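Local atomic coordinates of 2S Albumin protein (Dolichos, PDB entry 6IX1), a protein that is a seed albumin with a hemopexin-type fold whose exact function is not established, though storage or the binding of small ligands is plausible. Residues R12-Y17 with V27-G32; D36-N41 with W216-D221; E69-Y74 with I84-G89. All coordinates share one frame; numbering follows the deposited sequence.

Contact 1. Residues R12-Y17 with V27-G32; sequences RAYEVY and VYYTPG. With SO4 (sulfate ion), chain D.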
loop_
_atom_site.group_PDB
_atom_site.type_symbol
_atom_site.label_atom_id
_atom_site.label_comp_id
_atom_site.label_asym_id
_atom_site.label_seq_id
_atom_site.Cartn_x
_atom_site.Cartn_y
_atom_site.Cartn_z
ATOM N N ARG A 12 -1.608 -14.367 -3.875
ATOM C CA ARG A 12 -2.304 -14.971 -5.034
ATOM C C ARG A 12 -1.996 -14.195 -6.272
ATOM O O ARG A 12 -2.140 -12.915 -6.246
ATOM C CB ARG A 12 -3.796 -14.991 -4.725
ATOM C CG ARG A 12 -4.175 -15.968 -3.608
ATOM C CD ARG A 12 -3.967 -17.401 -3.971
ATOM N NE ARG A 12 -4.176 -18.311 -2.943
ATOM C CZ ARG A 12 -5.328 -18.940 -2.688
ATOM N NH1 ARG A 12 -6.420 -18.587 -3.327
ATOM N NH2 ARG A 12 -5.364 -19.884 -1.769
ATOM N N ALA A 13 -1.613 -14.841 -7.343
ATOM C CA ALA A 13 -1.124 -14.158 -8.533
ATOM C C ALA A 13 -2.154 -13.159 -9.035
ATOM O O ALA A 13 -3.344 -13.455 -9.210
ATOM C CB ALA A 13 -0.727 -15.134 -9.602
ATOM N N TYR A 14 -1.676 -11.954 -9.297
ATOM C CA TYR A 14 -2.497 -10.889 -9.893
ATOM C C TYR A 14 -3.759 -10.569 -9.110
ATOM O O TYR A 14 -4.713 -10.064 -9.683
ATOM C CB TYR A 14 -2.720 -11.075 -11.405
ATOM C CG TYR A 14 -1.417 -10.913 -12.136
ATOM C CD1 TYR A 14 -0.980 -9.647 -12.470
ATOM C CD2 TYR A 14 -0.556 -11.956 -12.458
ATOM C CE1 TYR A 14 0.286 -9.447 -13.012
ATOM C CE2 TYR A 14 0.715 -11.766 -12.981
ATOM C CZ TYR A 14 1.127 -10.496 -13.301
ATOM O OH TYR A 14 2.353 -10.248 -13.877
ATOM N N GLU A 15 -3.655 -10.697 -7.794
ATOM C CA GLU A 15 -4.691 -10.184 -6.891
ATOM C C GLU A 15 -4.123 -9.021 -6.045
ATOM O O GLU A 15 -2.990 -9.113 -5.535
ATOM C CB GLU A 15 -5.259 -11.287 -5.991
ATOM C CG GLU A 15 -5.918 -12.353 -6.795
ATOM C CD GLU A 15 -6.638 -13.438 -6.004
ATOM O OE1 GLU A 15 -7.110 -13.154 -4.896
ATOM O OE2 GLU A 15 -6.822 -14.528 -6.613
ATOM N N VAL A 16 -4.974 -8.020 -5.857
ATOM C CA VAL A 16 -4.645 -6.832 -5.058
ATOM C C VAL A 16 -5.842 -6.562 -4.126
ATOM O O VAL A 16 -7.010 -6.793 -4.476
ATOM C CB VAL A 16 -4.301 -5.594 -5.918
ATOM C CG1 VAL A 16 -5.463 -5.174 -6.858
ATOM C CG2 VAL A 16 -3.912 -4.405 -5.044
ATOM N N TYR A 17 -5.508 -6.143 -2.911
ATOM C CA TYR A 17 -6.497 -5.643 -1.963
ATOM C C TYR A 17 -6.455 -4.117 -1.933
ATOM O O TYR A 17 -5.370 -3.546 -1.786
ATOM C CB TYR A 17 -6.206 -6.181 -0.561
ATOM C CG TYR A 17 -6.403 -7.666 -0.376
ATOM C CD1 TYR A 17 -5.378 -8.516 -0.670
ATOM C CD2 TYR A 17 -7.606 -8.235 0.031
ATOM C CE1 TYR A 17 -5.486 -9.887 -0.553
ATOM C CE2 TYR A 17 -7.721 -9.613 0.181
ATOM C CZ TYR A 17 -6.662 -10.456 -0.157
ATOM O OH TYR A 17 -6.717 -11.824 -0.077
ATOM N N VAL A 27 -9.292 -7.453 -6.142
ATOM C CA VAL A 27 -9.365 -7.342 -7.596
ATOM C C VAL A 27 -8.342 -8.261 -8.254
ATOM O O VAL A 27 -7.177 -8.334 -7.737
ATOM C CB VAL A 27 -9.133 -5.840 -7.966
ATOM C CG1 VAL A 27 -9.001 -5.666 -9.481
ATOM C CG2 VAL A 27 -10.239 -4.925 -7.446
ATOM N N TYR A 28 -8.746 -8.876 -9.350
ATOM C CA TYR A 28 -7.884 -9.663 -10.233
ATOM C C TYR A 28 -7.478 -8.704 -11.335
ATOM O O TYR A 28 -8.316 -8.328 -12.181
ATOM C CB TYR A 28 -8.714 -10.844 -10.756
ATOM C CG TYR A 28 -7.954 -11.969 -11.410
ATOM C CD1 TYR A 28 -6.780 -12.434 -10.881
ATOM C CD2 TYR A 28 -8.588 -12.749 -12.389
ATOM C CE1 TYR A 28 -6.203 -13.599 -11.326
ATOM C CE2 TYR A 28 -7.962 -13.862 -12.891
ATOM C CZ TYR A 28 -6.824 -14.350 -12.306
ATOM O OH TYR A 28 -6.235 -15.502 -12.833
ATOM N N TYR A 29 -6.230 -8.267 -11.333
ATOM C CA TYR A 29 -5.815 -7.083 -12.151
ATOM C C TYR A 29 -4.992 -7.539 -13.344
ATOM O O TYR A 29 -4.383 -8.596 -13.358
ATOM C CB TYR A 29 -5.132 -5.989 -11.317
ATOM C CG TYR A 29 -3.836 -6.363 -10.726
ATOM C CD1 TYR A 29 -3.750 -7.070 -9.548
ATOM C CD2 TYR A 29 -2.679 -5.894 -11.339
ATOM C CE1 TYR A 29 -2.525 -7.366 -9.003
ATOM C CE2 TYR A 29 -1.459 -6.262 -10.831
ATOM C CZ TYR A 29 -1.369 -7.000 -9.661
ATOM O OH TYR A 29 -0.100 -7.271 -9.218
ATOM N N THR A 30 -4.911 -6.593 -14.269
ATOM C CA THR A 30 -4.391 -6.883 -15.615
ATOM C C THR A 30 -3.475 -5.732 -16.004
ATOM O O THR A 30 -3.910 -4.694 -16.475
ATOM C CB THR A 30 -5.504 -7.103 -16.629
ATOM O OG1 THR A 30 -6.339 -5.922 -16.727
ATOM C CG2 THR A 30 -6.306 -8.328 -16.248
ATOM N N PRO A 31 -2.137 -5.829 -15.807
ATOM C CA PRO A 31 -1.260 -4.729 -16.197
ATOM C C PRO A 31 -1.436 -4.339 -17.656
ATOM O O PRO A 31 -1.511 -5.193 -18.544
ATOM C CB PRO A 31 0.136 -5.324 -15.975
ATOM C CG PRO A 31 -0.074 -6.255 -14.792
ATOM C CD PRO A 31 -1.424 -6.878 -15.063
ATOM N N GLY A 32 -1.546 -3.033 -17.884
ATOM C CA GLY A 32 -1.532 -2.487 -19.234
ATOM C C GLY A 32 -2.877 -2.556 -19.944
ATOM O O GLY A 32 -2.892 -2.166 -21.092
HETATM S S SO4 D . -2.333 -0.208 -15.822
HETATM O O1 SO4 D . -2.915 -0.366 -17.109
HETATM O O2 SO4 D . -1.548 -1.372 -15.592
HETATM O O3 SO4 D . -3.305 -0.138 -14.857
HETATM O O4 SO4 D . -1.520 0.970 -15.712
#

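Contact 2. Residues D36-N41 with W216-D221; sequences DKILTN and WPCLRD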
loop_
_atom_site.group_PDB
_atom_site.type_symbol
_atom_site.label_atom_id
_atom_site.label_comp_id
_atom_site.label_asym_id
_atom_site.label_seq_id
_atom_site.Cartn_x
_atom_site.Cartn_y
_atom_site.Cartn_z
ATOM N N ASP A 36 -9.252 -5.500 -15.493
ATOM C CA ASP A 36 -9.325 -5.854 -14.082
ATOM C C ASP A 36 -10.759 -6.214 -13.714
ATOM O O ASP A 36 -11.669 -5.544 -14.187
ATOM C CB ASP A 36 -8.822 -4.742 -13.196
ATOM C CG ASP A 36 -7.761 -3.890 -13.866
ATOM O OD1 ASP A 36 -8.221 -2.957 -14.560
ATOM O OD2 ASP A 36 -6.530 -4.204 -13.740
ATOM N N LYS A 37 -10.918 -7.169 -12.803
ATOM C CA LYS A 37 -12.254 -7.559 -12.337
ATOM C C LYS A 37 -12.257 -7.787 -10.834
ATOM O O LYS A 37 -11.278 -8.311 -10.331
ATOM C CB LYS A 37 -12.812 -8.794 -13.097
ATOM C CG LYS A 37 -12.877 -8.665 -14.599
ATOM C CD LYS A 37 -13.824 -7.621 -15.107
ATOM C CE LYS A 37 -13.902 -7.876 -16.624
ATOM N NZ LYS A 37 -14.435 -6.745 -17.341
ATOM N N ILE A 38 -13.414 -7.578 -10.266
ATOM C CA ILE A 38 -13.591 -7.763 -8.823
ATOM C C ILE A 38 -13.755 -9.268 -8.530
ATOM O O ILE A 38 -14.467 -10.005 -9.235
ATOM C CB ILE A 38 -14.830 -6.952 -8.379
ATOM C CG1 ILE A 38 -14.591 -5.455 -8.560
ATOM C CG2 ILE A 38 -15.188 -7.342 -6.958
ATOM C CD1 ILE A 38 -15.726 -4.596 -8.168
ATOM N N LEU A 39 -13.113 -9.686 -7.448
ATOM C CA LEU A 39 -13.231 -11.005 -6.843
ATOM C C LEU A 39 -13.994 -10.947 -5.524
ATOM O O LEU A 39 -14.704 -11.884 -5.193
ATOM C CB LEU A 39 -11.883 -11.690 -6.627
ATOM C CG LEU A 39 -11.057 -11.912 -7.873
ATOM C CD1 LEU A 39 -9.695 -12.433 -7.513
ATOM C CD2 LEU A 39 -11.768 -12.913 -8.758
ATOM N N THR A 40 -13.717 -9.919 -4.719
ATOM C CA THR A 40 -14.562 -9.669 -3.490
ATOM C C THR A 40 -15.261 -8.336 -3.661
ATOM O O THR A 40 -14.562 -7.307 -3.730
ATOM C CB THR A 40 -13.737 -9.658 -2.189
ATOM O OG1 THR A 40 -13.171 -10.946 -2.031
ATOM C CG2 THR A 40 -14.539 -9.343 -0.950
ATOM N N ASN A 41 -16.576 -8.375 -3.807
ATOM C CA ASN A 41 -17.403 -7.175 -3.870
ATOM C C ASN A 41 -17.183 -6.344 -2.586
ATOM O O ASN A 41 -16.931 -6.862 -1.511
ATOM C CB ASN A 41 -18.889 -7.487 -4.081
ATOM C CG ASN A 41 -19.276 -7.705 -5.524
ATOM O OD1 ASN A 41 -18.728 -7.076 -6.434
ATOM N ND2 ASN A 41 -20.274 -8.558 -5.718
ATOM N N TRP A 216 -8.788 1.583 -14.285
ATOM C CA TRP A 216 -9.417 0.536 -13.426
ATOM C C TRP A 216 -10.932 0.687 -13.443
ATOM O O TRP A 216 -11.574 0.972 -12.444
ATOM C CB TRP A 216 -8.894 0.690 -11.999
ATOM C CG TRP A 216 -7.415 0.413 -11.905
ATOM C CD1 TRP A 216 -6.390 1.283 -12.206
ATOM C CD2 TRP A 216 -6.781 -0.746 -11.367
ATOM N NE1 TRP A 216 -5.181 0.699 -11.965
ATOM C CE2 TRP A 216 -5.379 -0.544 -11.431
ATOM C CE3 TRP A 216 -7.258 -1.902 -10.758
ATOM C CZ2 TRP A 216 -4.476 -1.471 -10.964
ATOM C CZ3 TRP A 216 -6.369 -2.844 -10.348
ATOM C CH2 TRP A 216 -5.002 -2.640 -10.431
ATOM N N PRO A 217 -11.566 0.603 -14.638
ATOM C CA PRO A 217 -12.985 0.868 -14.702
ATOM C C PRO A 217 -13.897 -0.062 -13.892
ATOM O O PRO A 217 -15.034 0.279 -13.618
ATOM C CB PRO A 217 -13.316 0.847 -16.176
ATOM C CG PRO A 217 -12.199 0.000 -16.774
ATOM C CD PRO A 217 -10.963 0.339 -15.947
ATOM N N CYS A 218 -13.347 -1.182 -13.453
ATOM C CA CYS A 218 -14.159 -2.111 -12.642
ATOM C C CYS A 218 -14.511 -1.477 -11.295
ATOM O O CYS A 218 -15.395 -2.000 -10.621
ATOM C CB CYS A 218 -13.526 -3.507 -12.462
ATOM S SG CYS A 218 -12.080 -3.506 -11.328
ATOM N N LEU A 219 -13.832 -0.384 -10.929
ATOM C CA LEU A 219 -14.084 0.318 -9.672
ATOM C C LEU A 219 -15.106 1.444 -9.808
ATOM O O LEU A 219 -15.366 2.066 -8.797
ATOM C CB LEU A 219 -12.788 0.863 -9.121
ATOM C CG LEU A 219 -11.705 -0.193 -8.842
ATOM C CD1 LEU A 219 -10.492 0.527 -8.321
ATOM C CD2 LEU A 219 -12.175 -1.319 -7.902
ATOM N N ARG A 220 -15.657 1.623 -11.010
ATOM C CA ARG A 220 -16.468 2.830 -11.243
ATOM C C ARG A 220 -17.806 2.866 -10.488
ATOM O O ARG A 220 -18.375 3.975 -10.356
ATOM C CB ARG A 220 -16.707 3.036 -12.730
ATOM C CG ARG A 220 -17.644 2.051 -13.370
ATOM C CD ARG A 220 -17.628 2.158 -14.858
ATOM N NE ARG A 220 -18.614 1.286 -15.469
ATOM C CZ ARG A 220 -18.432 -0.009 -15.592
ATOM N NH1 ARG A 220 -17.329 -0.589 -15.132
ATOM N NH2 ARG A 220 -19.355 -0.743 -16.188
ATOM N N ASP A 221 -18.304 1.780 -9.949
ATOM C CA ASP A 221 -19.566 1.777 -9.183
ATOM C C ASP A 221 -19.322 1.940 -7.696
ATOM O O ASP A 221 -20.301 2.091 -6.920
ATOM C CB ASP A 221 -20.411 0.533 -9.487
ATOM C CG ASP A 221 -20.888 0.612 -10.933
ATOM O OD1 ASP A 221 -21.196 1.718 -11.426
ATOM O OD2 ASP A 221 -20.972 -0.457 -11.514
HETATM O O HOH W 1 -10.909 -2.483 -14.468
#

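Contact 3. Residues E69-Y74 with I84-G89; sequences EASEAY and IDYAPG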
loop_
_atom_site.group_PDB
_atom_site.type_symbol
_atom_site.label_atom_id
_atom_site.label_comp_id
_atom_site.label_asym_id
_atom_site.label_seq_id
_atom_site.Cartn_x
_atom_site.Cartn_y
_atom_site.Cartn_z
ATOM N N GLU A 69 5.839 -11.182 3.037
ATOM C CA GLU A 69 6.128 -12.489 2.432
ATOM C C GLU A 69 4.895 -13.382 2.650
ATOM O O GLU A 69 4.077 -13.126 3.501
ATOM C CB GLU A 69 7.426 -13.077 3.044
ATOM C CG GLU A 69 7.319 -13.301 4.551
ATOM C CD GLU A 69 8.625 -13.754 5.163
ATOM O OE1 GLU A 69 9.628 -13.075 4.951
ATOM O OE2 GLU A 69 8.644 -14.835 5.766
ATOM N N ALA A 70 4.910 -14.536 1.987
ATOM C CA ALA A 70 3.831 -15.503 2.210
ATOM C C ALA A 70 2.481 -14.780 2.108
ATOM O O ALA A 70 2.338 -13.913 1.227
ATOM C CB ALA A 70 4.069 -16.304 3.460
ATOM N N SER A 71 1.552 -15.026 3.022
ATOM C CA SER A 71 0.282 -14.296 3.046
ATOM C C SER A 71 0.245 -13.382 4.284
ATOM O O SER A 71 -0.751 -13.256 4.962
ATOM C CB SER A 71 -0.860 -15.262 2.985
ATOM O OG SER A 71 -0.851 -15.979 1.758
ATOM N N GLU A 72 1.340 -12.665 4.480
ATOM C CA GLU A 72 1.513 -11.689 5.581
ATOM C C GLU A 72 1.539 -10.246 5.054
ATOM O O GLU A 72 2.014 -10.007 3.974
ATOM C CB GLU A 72 2.775 -12.022 6.368
ATOM C CG GLU A 72 2.667 -13.405 7.025
ATOM C CD GLU A 72 3.909 -13.938 7.704
ATOM O OE1 GLU A 72 4.921 -13.351 7.516
ATOM O OE2 GLU A 72 3.776 -15.025 8.289
ATOM N N ALA A 73 1.047 -9.352 5.903
ATOM C CA ALA A 73 1.065 -7.927 5.591
ATOM C C ALA A 73 1.051 -7.128 6.892
ATOM O O ALA A 73 0.469 -7.590 7.839
ATOM C CB ALA A 73 -0.104 -7.571 4.744
ATOM N N TYR A 74 1.650 -5.924 6.821
ATOM C CA TYR A 74 1.368 -4.901 7.848
ATOM C C TYR A 74 0.219 -4.019 7.446
ATOM O O TYR A 74 0.125 -3.663 6.236
ATOM C CB TYR A 74 2.597 -4.037 8.160
ATOM C CG TYR A 74 3.614 -4.713 9.004
ATOM C CD1 TYR A 74 3.486 -4.705 10.387
ATOM C CD2 TYR A 74 4.672 -5.418 8.498
ATOM C CE1 TYR A 74 4.378 -5.347 11.233
ATOM C CE2 TYR A 74 5.586 -6.037 9.316
ATOM C CZ TYR A 74 5.439 -6.004 10.692
ATOM O OH TYR A 74 6.364 -6.622 11.477
ATOM N N ILE A 84 -0.466 -9.026 10.153
ATOM C CA ILE A 84 -1.581 -9.982 9.965
ATOM C C ILE A 84 -1.098 -11.065 8.997
ATOM O O ILE A 84 -0.264 -10.892 8.091
ATOM C CB ILE A 84 -2.875 -9.274 9.528
ATOM C CG1 ILE A 84 -2.822 -8.795 8.076
ATOM C CG2 ILE A 84 -3.148 -8.158 10.470
ATOM C CD1 ILE A 84 -4.130 -8.296 7.533
ATOM N N ASP A 85 -1.786 -12.190 9.114
ATOM C CA ASP A 85 -1.871 -13.222 8.038
ATOM C C ASP A 85 -3.273 -13.111 7.432
ATOM O O ASP A 85 -4.233 -13.224 8.182
ATOM C CB ASP A 85 -1.540 -14.630 8.569
ATOM C CG ASP A 85 -1.404 -15.643 7.424
ATOM O OD1 ASP A 85 -2.256 -15.670 6.553
ATOM O OD2 ASP A 85 -0.256 -16.267 7.331
ATOM N N TYR A 86 -3.397 -12.709 6.175
ATOM C CA TYR A 86 -4.702 -12.495 5.512
ATOM C C TYR A 86 -5.219 -13.811 4.881
ATOM O O TYR A 86 -6.357 -13.791 4.334
ATOM C CB TYR A 86 -4.676 -11.300 4.559
ATOM C CG TYR A 86 -3.601 -11.366 3.521
ATOM C CD1 TYR A 86 -3.869 -11.981 2.311
ATOM C CD2 TYR A 86 -2.344 -10.811 3.710
ATOM C CE1 TYR A 86 -2.881 -12.101 1.356
ATOM C CE2 TYR A 86 -1.349 -10.934 2.774
ATOM C CZ TYR A 86 -1.623 -11.576 1.596
ATOM O OH TYR A 86 -0.670 -11.708 0.645
ATOM N N ALA A 87 -4.467 -14.913 4.913
ATOM C CA ALA A 87 -5.001 -16.294 4.688
ATOM C C ALA A 87 -5.950 -16.392 3.508
ATOM O O ALA A 87 -7.113 -16.776 3.665
ATOM C CB ALA A 87 -5.576 -16.839 6.005
ATOM N N PRO A 88 -5.522 -16.124 2.279
ATOM C CA PRO A 88 -6.433 -16.134 1.145
ATOM C C PRO A 88 -7.101 -17.482 0.932
ATOM O O PRO A 88 -6.519 -18.547 1.188
ATOM C CB PRO A 88 -5.588 -15.800 -0.067
ATOM C CG PRO A 88 -4.300 -15.389 0.451
ATOM C CD PRO A 88 -4.203 -15.777 1.887
ATOM N N GLY A 89 -8.365 -17.392 0.607
ATOM C CA GLY A 89 -9.150 -18.604 0.273
ATOM C C GLY A 89 -9.672 -19.296 1.512
ATOM O O GLY A 89 -10.255 -20.322 1.376
HETATM O O HOH W 2 1.814 -11.141 1.443
HETATM O O HOH W 3 1.417 -16.749 5.389
HETATM O O HOH W 4 1.629 -16.477 9.108
#

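Contact 1. Residues R12-Y17 with V27-G32
Y14 and Y29 carry this contact with their rings. Their side chains cross at about a right angle, and the ring planes stand 56° apart, an oblique pair. Y14 CD1 lies over one face of the Y29 ring, near its rim, 3.8 Å from Y29 CE2. Y14 CE1 meets P31 CG at 3.7 Å. Y29 CG sits between its own backbone N and carbonyl carbon (chi1 66°). This brings Y29 CD1 back to 3.1 Å from Y14 O. V16 CG1 touches the same Y29 CD1 at 3.7 Å and also packs on V27 CB.

Y28 and E15 lie on the face of the sheet opposite V16 and V27. The Y28 ring turns its edge to A13 O, with Y28 CE1 3.6 Å away. E15 CG is near Y28 CD1 (4.2 Å), its carboxylate turned perpendicular to the ring.

V16 and V27 exchange two backbone hydrogen bonds, and Y29 N adds one to Y14 O at 2.9 Å. G32 N donates to sulfate O2 at 2.8 Å; the ion, probably from the crystallisation liquor, is also hydrogen-bonded to Y184 OH and Y191 OH.

The segments form the open end of hairpin 15-20/23-28, entered by a type II turn R12-E15, consistent with a hemopexin-type propeller blade. Side chains meet mainly through carbon. Y29 OH bonds H178, and E15 OE1 forms a salt bridge with R26. Polar bonding between the segments is all backbone.

Contact 2. Residues D36-N41 with W216-D221
D36 meets both W216 and C218, and its side chain can be followed outward. D36 CB lies 4.0 Å from C218 SG, with W216 CE3 about as near. The D36 chi1 of -30°, away from a staggered value, carries CG over the indole, 3.7 Å from W216 CE3. The carboxylate then spreads over one face of the indole, its plane only 12° from that of the ring. OD2 stands above the rim of the six-membered ring, 3.7 Å from W216 CZ3. It accepts a hydrogen bond from T30 N, a bond that is likely to limit the turning of the group. OD1 points to the backbone side, near W216 CA. D36 OD1 lies 2.7 Å from a water that is also near D36 O; which acceptor receives its protons is not settled. The same water accepts from C218 N at 2.9 Å. No direct hydrogen bond joins the two segments, so this water is the polar bridge between them.

C218 supplies the rest of the packing. Its CB reaches 3.3 Å from D36 O, and its SG lies near I38 CG1. I38 ends with CD1 beside C218 O. R220 NH1 and R220 N both donate to P217 O, from opposite faces of its plane.

The contact joins the chain after the last sheet to the first sheet, consistent with ring closure in a beta-propeller. Strand 37-44 comes against the 3-10 segment 217-219, after helix 212-215. Strand 23-28 flanks D36 through V27. F18, Y184 and Y191 set their rings edge-to-face with W216.

Contact 3. Residues E69-Y74 with I84-G89
Y86 and D85 come up to S71 through two different first torsions. In Y86, CG lies between the backbone N and the carbonyl carbon (chi1 55°), and the ring swings back over the other segment. In D85, CG is anti to the backbone N (chi1 -171°), and the carboxylate leaves on the same face as E72. D85 OD1 comes to 3.3 Å from S71 O, but these are two acceptors and do not bond.

The Y86 ring receives S71 over a face. S71 O sits above the rim, 3.2 Å from Y86 CE2, and S71 CB makes a CH-pi contact 4.2 Å from the ring centroid. S71 O also accepts from Y86 N at 3.0 Å. S71 OG comes alongside P88 CD at 3.4 Å and is hydrogen-bonded to S11. A73 CB packs near Y86 CD2, and A73 and I84 are joined by two backbone bonds.

Y86 OH donates to a water, which in turn donates to A70 O and E72 O; Y86 OH also accepts from S11 N. With the Y86 ring cut back to an alanine, S11 N would probably lose its acceptor, the water its donor and S71 its covering ring.

E72 OE2 and D85 OD2 are like charges 4.3 Å apart. One water donates to both and is likely to ease their repulsion. A second links D85 OD2 to S71 N. D85 OD1 accepts from A87 N, an Asx turn at the exit from the strand.

The segments form the open end of hairpin 72-77/80-85, consistent with a blade of a hemopexin-type beta-propeller.

In the fold
Contacts 1 and 3 hold equivalent places, at the open ends of the hairpins 15-20/23-28 and 72-77/80-85 in successive sheets. Their centres are about 16 Å apart, and they touch where Y17 OH lies near Y86 CD1. Contact 2 is about 11 Å from contact 1 by centres. Contact 1 and the 36-41 half of contact 2 share the first sheet, where Y28 N probably bonds K37 O. Contacts 2 and 3 are about 21 Å apart by centres and do not touch. Along the chain contact 1 closes first, and contact 3 falls between the two halves of contact 2. Contact 2 thus brings the tail after the last sheet back to the first, as in closure of a four-bladed propeller.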